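Local coordinates for protein putative Glycosidase (Bacteroides thetaiotaomicron, PDB 3R67) that is of unknown function but is a putative glycosidase of a family with a five-bladed beta-propeller fold, at residues P122-T127 against R152-W157; S181-L186 against A194-K199; P251-D256 against E326-H331. One frame throughout, in Å; residues are numbered along the deposited sequence.

Contact 1 of 3, residues P122-T127 against R152-W157; sequences PRVAVT and RDLQIW
V124 and L154 carry the closest alpha carbons of segments P122-T127 and R152-W157, yet V124 CA and L154 CA are 9.7 Å from each other. The first segment is largely strand and the second is irregular. No hydrogen bond joins them, and the space between them is bridged by side chains alone.

The two methyls of V124 divide the work. CG1 is anti to the backbone N (chi1 173°) and meets a leucine methyl, with V124 CG1 and L154 CD2 4.5 Å apart. CG2 takes the indole, where V124 CG2 lies 4.4 Å from W157 CH2. It approaches CH2, in the six-membered ring, obliquely. The contact is loose and small, with about 75 Å² buried in all.

The loop is shaped by its own bonds. D153 OD1 accepts from two backbone N-H groups and forms an Asx turn and an Asx motif. I156 N, 2.9 Å from D153 OD1, donates almost straight (175°) to the syn lone pair. Q155 N, 2.8 Å from D153 OD1, comes from above the carboxylate plane. A weak, bent bond of 2.9 Å runs from W157 NE1 to L154 O and ties the indole to the turn.

Strand 118-126 is the first of four strands in an antiparallel sheet. V126 also bonds by its backbone to I193. The loop links the third and fourth strands of that sheet. Y132 and M134 of strand 132-139 touch L154 and W157 respectively, and F103 meets the W157 ring edge-to-face. From strand 50-59, A55 lies against V124 and Y59 against L154, bringing in the neighbouring sheet.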
# COMPACT_ATOMS: atom_id res chain seq x y z
N PRO A 122 -1.54 -4.90 0.85
CA PRO A 122 -1.04 -4.66 2.21
C PRO A 122 -0.02 -3.51 2.29
O PRO A 122 0.66 -3.21 1.33
CB PRO A 122 -0.35 -5.98 2.55
CG PRO A 122 0.18 -6.47 1.21
CD PRO A 122 -0.81 -6.01 0.18
N ARG A 123 0.09 -2.91 3.48
CA ARG A 123 1.11 -1.95 3.89
C ARG A 123 1.64 -2.43 5.19
O ARG A 123 0.84 -2.72 6.09
CB ARG A 123 0.66 -0.49 3.98
CG ARG A 123 0.52 0.28 2.69
CD ARG A 123 -0.85 0.11 2.12
NE ARG A 123 -1.11 1.04 1.02
CZ ARG A 123 -2.02 0.80 0.09
NH1 ARG A 123 -2.70 -0.33 0.11
NH2 ARG A 123 -2.21 1.66 -0.89
N VAL A 124 2.96 -2.56 5.32
CA VAL A 124 3.54 -3.06 6.56
C VAL A 124 4.52 -2.01 7.13
O VAL A 124 5.26 -1.34 6.40
CB VAL A 124 4.22 -4.46 6.36
CG1 VAL A 124 4.97 -4.91 7.63
CG2 VAL A 124 3.19 -5.52 5.97
N ALA A 125 4.48 -1.86 8.44
CA ALA A 125 5.41 -1.05 9.23
C ALA A 125 5.72 -1.81 10.49
O ALA A 125 4.97 -2.72 10.85
CB ALA A 125 4.84 0.33 9.51
N VAL A 126 6.82 -1.50 11.15
CA VAL A 126 7.18 -2.24 12.35
C VAL A 126 7.33 -1.26 13.54
O VAL A 126 7.78 -0.12 13.38
CB VAL A 126 8.47 -3.09 12.12
CG1 VAL A 126 9.73 -2.23 11.92
CG2 VAL A 126 8.68 -4.11 13.25
N THR A 127 6.97 -1.73 14.73
CA THR A 127 7.18 -0.98 15.97
C THR A 127 8.65 -1.09 16.38
O THR A 127 9.35 -2.00 15.91
CB THR A 127 6.27 -1.50 17.10
OG1 THR A 127 6.70 -2.80 17.52
CG2 THR A 127 4.80 -1.50 16.71
N ARG A 152 5.55 -11.22 14.16
CA ARG A 152 6.92 -10.95 14.61
C ARG A 152 7.93 -11.57 13.64
O ARG A 152 9.12 -11.26 13.72
CB ARG A 152 7.18 -11.47 16.03
CG ARG A 152 6.51 -10.67 17.13
CD ARG A 152 7.15 -10.94 18.48
NE ARG A 152 8.58 -10.59 18.50
CZ ARG A 152 9.05 -9.37 18.77
NH1 ARG A 152 8.21 -8.37 19.03
NH2 ARG A 152 10.35 -9.14 18.76
N ASP A 153 7.47 -12.43 12.70
CA ASP A 153 8.37 -13.11 11.75
C ASP A 153 7.88 -12.99 10.28
O ASP A 153 8.56 -13.49 9.39
CB ASP A 153 8.52 -14.61 12.13
CG ASP A 153 7.24 -15.46 12.16
OD1 ASP A 153 6.22 -15.04 11.55
OD2 ASP A 153 7.28 -16.55 12.76
N LEU A 154 6.71 -12.37 10.04
CA LEU A 154 6.07 -12.13 8.74
C LEU A 154 5.53 -13.44 8.09
O LEU A 154 5.06 -13.40 6.95
CB LEU A 154 7.02 -11.43 7.75
CG LEU A 154 7.62 -10.09 8.14
CD1 LEU A 154 8.65 -9.68 7.13
CD2 LEU A 154 6.56 -9.03 8.26
N GLN A 155 5.57 -14.56 8.83
CA GLN A 155 5.05 -15.88 8.40
C GLN A 155 3.75 -16.20 9.10
O GLN A 155 2.77 -16.60 8.47
CB GLN A 155 6.06 -17.00 8.71
CG GLN A 155 7.46 -16.84 8.17
CD GLN A 155 7.67 -17.37 6.79
OE1 GLN A 155 7.20 -18.45 6.42
NE2 GLN A 155 8.68 -16.83 6.15
N ILE A 156 3.76 -16.07 10.45
CA ILE A 156 2.65 -16.34 11.35
C ILE A 156 1.96 -15.03 11.65
O ILE A 156 2.53 -14.19 12.35
CB ILE A 156 3.09 -17.10 12.65
CG1 ILE A 156 4.03 -18.32 12.37
CG2 ILE A 156 1.90 -17.49 13.52
CD1 ILE A 156 3.50 -19.44 11.45
N TRP A 157 0.74 -14.85 11.12
CA TRP A 157 -0.03 -13.62 11.30
C TRP A 157 -1.27 -13.82 12.18
O TRP A 157 -1.97 -14.83 12.07
CB TRP A 157 -0.48 -13.07 9.95
CG TRP A 157 0.66 -12.58 9.10
CD1 TRP A 157 1.38 -13.30 8.20
CD2 TRP A 157 1.21 -11.25 9.09
NE1 TRP A 157 2.35 -12.51 7.62
CE2 TRP A 157 2.28 -11.25 8.16
CE3 TRP A 157 0.90 -10.05 9.77
CZ2 TRP A 157 3.06 -10.11 7.92
CZ3 TRP A 157 1.69 -8.93 9.56
CH2 TRP A 157 2.75 -8.96 8.63

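Contact 2 of 3, residues S181-L186 against A194-K199; sequences SIVTKL and AKIDGK
V183 and I196 cross at about a right angle, and K185 runs alongside A194. With chi1 at 178°, V183 CG1 extends on the far side of CB from the backbone N. This branch serves both partners: V183 CG1 is 4.2 Å from I196 CD1 and 4.3 Å from A194 CB. The A194 methyl points at the strand 181-186 and sits between V183 and K185. K185 reaches it from a different side with its methylenes, and both K185 CG and K185 CD are 3.9 Å from A194 CB. K185 CG lies between the backbone N and the carbonyl carbon, and the rest of the chain is extended, carrying NZ past A194.

One backbone bond joins the segments, from A194 N to V183 O, 3.0 Å long. Water 2 accepts from K195 N at 2.8 Å and, weakly, from K185 NZ. Beyond A194 the chain folds back through a type I' turn from I196 to K199. M254, a selenomethionine of the adjacent strand 245-255, packs on V183 and A194.

The chemistry is thus divided. Buried V183 and A194, with partly exposed I196, form an aliphatic cluster in this beta hairpin. The lysine lends its hydrocarbon stem to the packing, while its NZ bonds weakly to a water.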
# COMPACT_ATOMS: atom_id res chain seq x y z
N SER A 181 -1.71 4.31 5.33
CA SER A 181 -0.33 4.73 5.49
C SER A 181 -0.05 5.16 6.93
O SER A 181 -0.36 6.30 7.28
CB SER A 181 -0.01 5.86 4.53
OG SER A 181 -0.19 5.41 3.20
N ILE A 182 0.53 4.26 7.75
CA ILE A 182 0.90 4.57 9.15
C ILE A 182 2.07 5.55 9.13
O ILE A 182 2.93 5.42 8.28
CB ILE A 182 1.24 3.27 9.97
CG1 ILE A 182 -0.04 2.50 10.30
CG2 ILE A 182 1.99 3.60 11.29
CD1 ILE A 182 0.16 1.20 11.20
N VAL A 183 2.13 6.49 10.11
CA VAL A 183 3.24 7.45 10.23
C VAL A 183 4.44 6.72 10.91
O VAL A 183 4.31 6.14 11.98
CB VAL A 183 2.86 8.76 10.97
CG1 VAL A 183 4.07 9.67 11.11
CG2 VAL A 183 1.74 9.49 10.24
N THR A 184 5.57 6.75 10.23
CA THR A 184 6.83 6.15 10.66
C THR A 184 7.92 7.21 10.73
O THR A 184 7.78 8.29 10.17
CB THR A 184 7.27 4.99 9.71
OG1 THR A 184 7.62 5.51 8.42
CG2 THR A 184 6.27 3.87 9.60
N LYS A 185 9.03 6.86 11.38
CA LYS A 185 10.19 7.75 11.47
C LYS A 185 11.45 6.91 11.52
O LYS A 185 11.38 5.73 11.87
CB LYS A 185 10.11 8.70 12.70
CG LYS A 185 10.21 8.02 14.06
CD LYS A 185 10.12 9.01 15.19
CE LYS A 185 10.23 8.33 16.52
NZ LYS A 185 10.13 9.31 17.64
N LEU A 186 12.60 7.53 11.22
CA LEU A 186 13.88 6.85 11.37
C LEU A 186 14.42 7.08 12.77
O LEU A 186 14.48 8.21 13.25
CB LEU A 186 14.94 7.28 10.33
CG LEU A 186 14.71 6.95 8.86
CD1 LEU A 186 15.91 7.41 8.03
CD2 LEU A 186 14.52 5.45 8.64
N ALA A 194 5.95 5.68 14.48
CA ALA A 194 6.11 6.88 15.32
C ALA A 194 4.88 7.15 16.20
O ALA A 194 3.74 6.97 15.77
CB ALA A 194 6.37 8.09 14.44
N LYS A 195 5.13 7.65 17.40
CA LYS A 195 4.11 8.04 18.36
C LYS A 195 4.17 9.55 18.50
O LYS A 195 5.24 10.09 18.79
CB LYS A 195 4.34 7.30 19.69
CG LYS A 195 3.09 7.09 20.52
CD LYS A 195 3.34 6.01 21.56
CE LYS A 195 2.08 5.60 22.29
NZ LYS A 195 2.33 4.46 23.20
N ILE A 196 3.07 10.23 18.16
CA ILE A 196 2.92 11.70 18.22
C ILE A 196 1.75 12.00 19.15
O ILE A 196 0.67 11.43 18.97
CB ILE A 196 2.72 12.32 16.79
CG1 ILE A 196 3.90 11.96 15.85
CG2 ILE A 196 2.48 13.84 16.85
CD1 ILE A 196 3.67 12.27 14.36
N ASP A 197 1.98 12.87 20.16
CA ASP A 197 0.99 13.30 21.17
C ASP A 197 0.36 12.05 21.87
O ASP A 197 -0.86 12.03 22.08
CB ASP A 197 -0.09 14.19 20.50
CG ASP A 197 -0.82 15.21 21.38
OD1 ASP A 197 -0.61 15.19 22.62
OD2 ASP A 197 -1.56 16.06 20.82
N GLY A 198 1.18 11.05 22.18
CA GLY A 198 0.76 9.82 22.85
C GLY A 198 -0.10 8.87 22.04
O GLY A 198 -0.66 7.93 22.60
N LYS A 199 -0.23 9.10 20.72
CA LYS A 199 -1.03 8.30 19.79
C LYS A 199 -0.23 7.83 18.58
O LYS A 199 0.81 8.41 18.23
CB LYS A 199 -2.22 9.14 19.26
CG LYS A 199 -3.25 9.62 20.26
CD LYS A 199 -4.18 10.60 19.55
CE LYS A 199 -5.25 11.22 20.41
NZ LYS A 199 -4.69 12.08 21.49
O HOH W 1 1.98 6.35 14.01
O HOH W 2 7.64 7.40 18.50

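Contact 3 of 3, residues P251-D256 against E326-H331; sequences PAIMTD and EGLVFH. With EDO (1,2-ethanediol), chain K.
P251 and I253 meet E326 and L328 with the backbones well apart: the nearest alpha carbons, P251 CA and L328 CA, are 7.2 Å apart, and no hydrogen bond joins the segments. The side chains make two light contacts. P251 presents its ring to the backbone of E326, and P251 CD lies 4.2 Å from E326 O. Further along, two methyls meet: I253 CG2 is 4.4 Å from L328 CD2. I253 CG1 points directly away from the backbone N (chi1 -179°), which leaves CG2 in the position between N and the carbonyl carbon. L328 also points toward the other segment. W335 of strand 334-341 touches both I253 and L328 and adds to the apolar patch.

A 1,2-ethanediol molecule, probably from the crystallisation liquor, fits beside the proline. Its O2 donates a hydrogen bond of 2.6 Å to L328 O. The same O2 packs against the P251 ring, 3.5 Å from P251 CG. T57 OG1 also bonds to the molecule. The diol thus sits between the segments, bonded to L328 and packed on P251.

E326 turns away from segment 251-256. Its carboxylate OE2 makes a long, weak ion pair with R123 NH1. E326 and G327 both face Y338, which is a classic beta bulge on strand 323-331.

The two strands belong to separate sheets: 245-255 to one, 323-331 to a three-stranded antiparallel one. Packing of side chains between strands of neighbouring sheets, with no shared backbone bonding, is consistent with adjoining blades of the five-bladed beta-propeller of this family.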
# COMPACT_ATOMS: atom_id res chain seq x y z
N PRO A 251 3.64 3.40 3.92
CA PRO A 251 3.59 4.17 5.17
C PRO A 251 4.21 5.57 5.03
O PRO A 251 5.16 5.76 4.26
CB PRO A 251 4.44 3.31 6.12
CG PRO A 251 4.21 1.93 5.64
CD PRO A 251 4.25 2.07 4.14
N ALA A 252 3.64 6.56 5.76
CA ALA A 252 4.16 7.93 5.77
C ALA A 252 5.48 7.95 6.52
O ALA A 252 5.70 7.09 7.39
CB ALA A 252 3.15 8.88 6.40
N ILE A 253 6.38 8.88 6.15
CA ILE A 253 7.70 8.97 6.78
C ILE A 253 7.94 10.40 7.26
O ILE A 253 7.77 11.36 6.51
CB ILE A 253 8.85 8.49 5.81
CG1 ILE A 253 10.27 8.55 6.44
CG2 ILE A 253 8.82 9.16 4.43
CD1 ILE A 253 10.60 7.47 7.54
N MSE A 254 8.34 10.54 8.54
CA MSE A 254 8.69 11.83 9.12
C MSE A 254 10.06 12.26 8.61
O MSE A 254 11.01 11.48 8.67
CB MSE A 254 8.68 11.78 10.66
CG MSE A 254 7.31 11.53 11.26
SE MSE A 254 7.31 11.51 13.22
CE MSE A 254 7.88 13.38 13.53
N THR A 255 10.13 13.48 8.07
CA THR A 255 11.37 14.05 7.51
C THR A 255 11.71 15.32 8.29
O THR A 255 10.93 15.74 9.14
CB THR A 255 11.22 14.33 6.00
OG1 THR A 255 10.41 15.49 5.80
CG2 THR A 255 10.72 13.11 5.20
N ASP A 256 12.86 15.96 7.97
CA ASP A 256 13.27 17.20 8.62
C ASP A 256 12.28 18.37 8.29
O ASP A 256 12.24 19.34 9.04
CB ASP A 256 14.72 17.59 8.19
CG ASP A 256 14.97 17.71 6.69
OD1 ASP A 256 14.36 16.94 5.91
OD2 ASP A 256 15.85 18.52 6.29
N GLU A 326 3.38 1.38 -2.86
CA GLU A 326 2.77 0.80 -1.67
C GLU A 326 3.80 0.29 -0.62
O GLU A 326 3.43 0.10 0.54
CB GLU A 326 1.91 -0.37 -2.16
CG GLU A 326 0.94 -0.94 -1.15
CD GLU A 326 -0.01 -1.94 -1.75
OE1 GLU A 326 -0.55 -1.69 -2.85
OE2 GLU A 326 -0.27 -2.96 -1.09
N GLY A 327 5.04 0.07 -1.03
CA GLY A 327 6.12 -0.35 -0.14
C GLY A 327 7.27 0.64 -0.18
O GLY A 327 7.61 1.13 -1.25
N LEU A 328 7.88 0.95 0.96
CA LEU A 328 9.02 1.89 1.07
C LEU A 328 9.94 1.47 2.20
O LEU A 328 9.49 1.33 3.35
CB LEU A 328 8.52 3.34 1.29
CG LEU A 328 9.57 4.49 1.29
CD1 LEU A 328 10.38 4.53 0.00
CD2 LEU A 328 8.93 5.86 1.55
N VAL A 329 11.23 1.21 1.88
CA VAL A 329 12.18 0.77 2.90
C VAL A 329 13.48 1.57 2.76
O VAL A 329 13.84 1.99 1.67
CB VAL A 329 12.47 -0.77 2.89
CG1 VAL A 329 11.20 -1.58 3.12
CG2 VAL A 329 13.18 -1.24 1.61
N PHE A 330 14.19 1.74 3.89
CA PHE A 330 15.50 2.37 3.94
C PHE A 330 16.50 1.27 4.20
O PHE A 330 16.45 0.61 5.24
CB PHE A 330 15.54 3.50 4.99
CG PHE A 330 16.83 4.26 5.02
CD1 PHE A 330 17.24 5.02 3.93
CD2 PHE A 330 17.62 4.27 6.17
CE1 PHE A 330 18.43 5.77 3.99
CE2 PHE A 330 18.79 5.02 6.23
CZ PHE A 330 19.20 5.76 5.14
N HIS A 331 17.32 0.98 3.19
CA HIS A 331 18.23 -0.17 3.22
C HIS A 331 19.55 0.20 2.59
O HIS A 331 19.59 0.70 1.47
CB HIS A 331 17.56 -1.35 2.48
CG HIS A 331 18.31 -2.63 2.57
ND1 HIS A 331 18.30 -3.41 3.72
CD2 HIS A 331 19.00 -3.29 1.61
CE1 HIS A 331 19.02 -4.48 3.45
NE2 HIS A 331 19.48 -4.45 2.19
C1 EDO K . 8.41 -0.35 6.26
O1 EDO K . 8.88 -0.84 7.52
C2 EDO K . 7.76 1.02 6.42
O2 EDO K . 7.61 1.62 5.12

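From the N terminus the three contacts come in series; none nests in or crosses another. Contact 1 closes a loop of 24 residues within the second antiparallel sheet. Contact 2 closes the short hairpin of strands 180-187 and 190-196. Contact 3 spans 69 residues and joins the sheet holding strand 245-255 to the last sheet, 323-351. Segments 122-127, 181-186 and 251-256 lie close together. A125 CB packs 3.8 Å from T184 CG2, coupling contacts 1 and 2. Contacts 2 and 3 share a sheet, where T184 O and M254 N are 2.8 Å apart, probably a hydrogen bond. V124 O and P251 CG connect contacts 1 and 3.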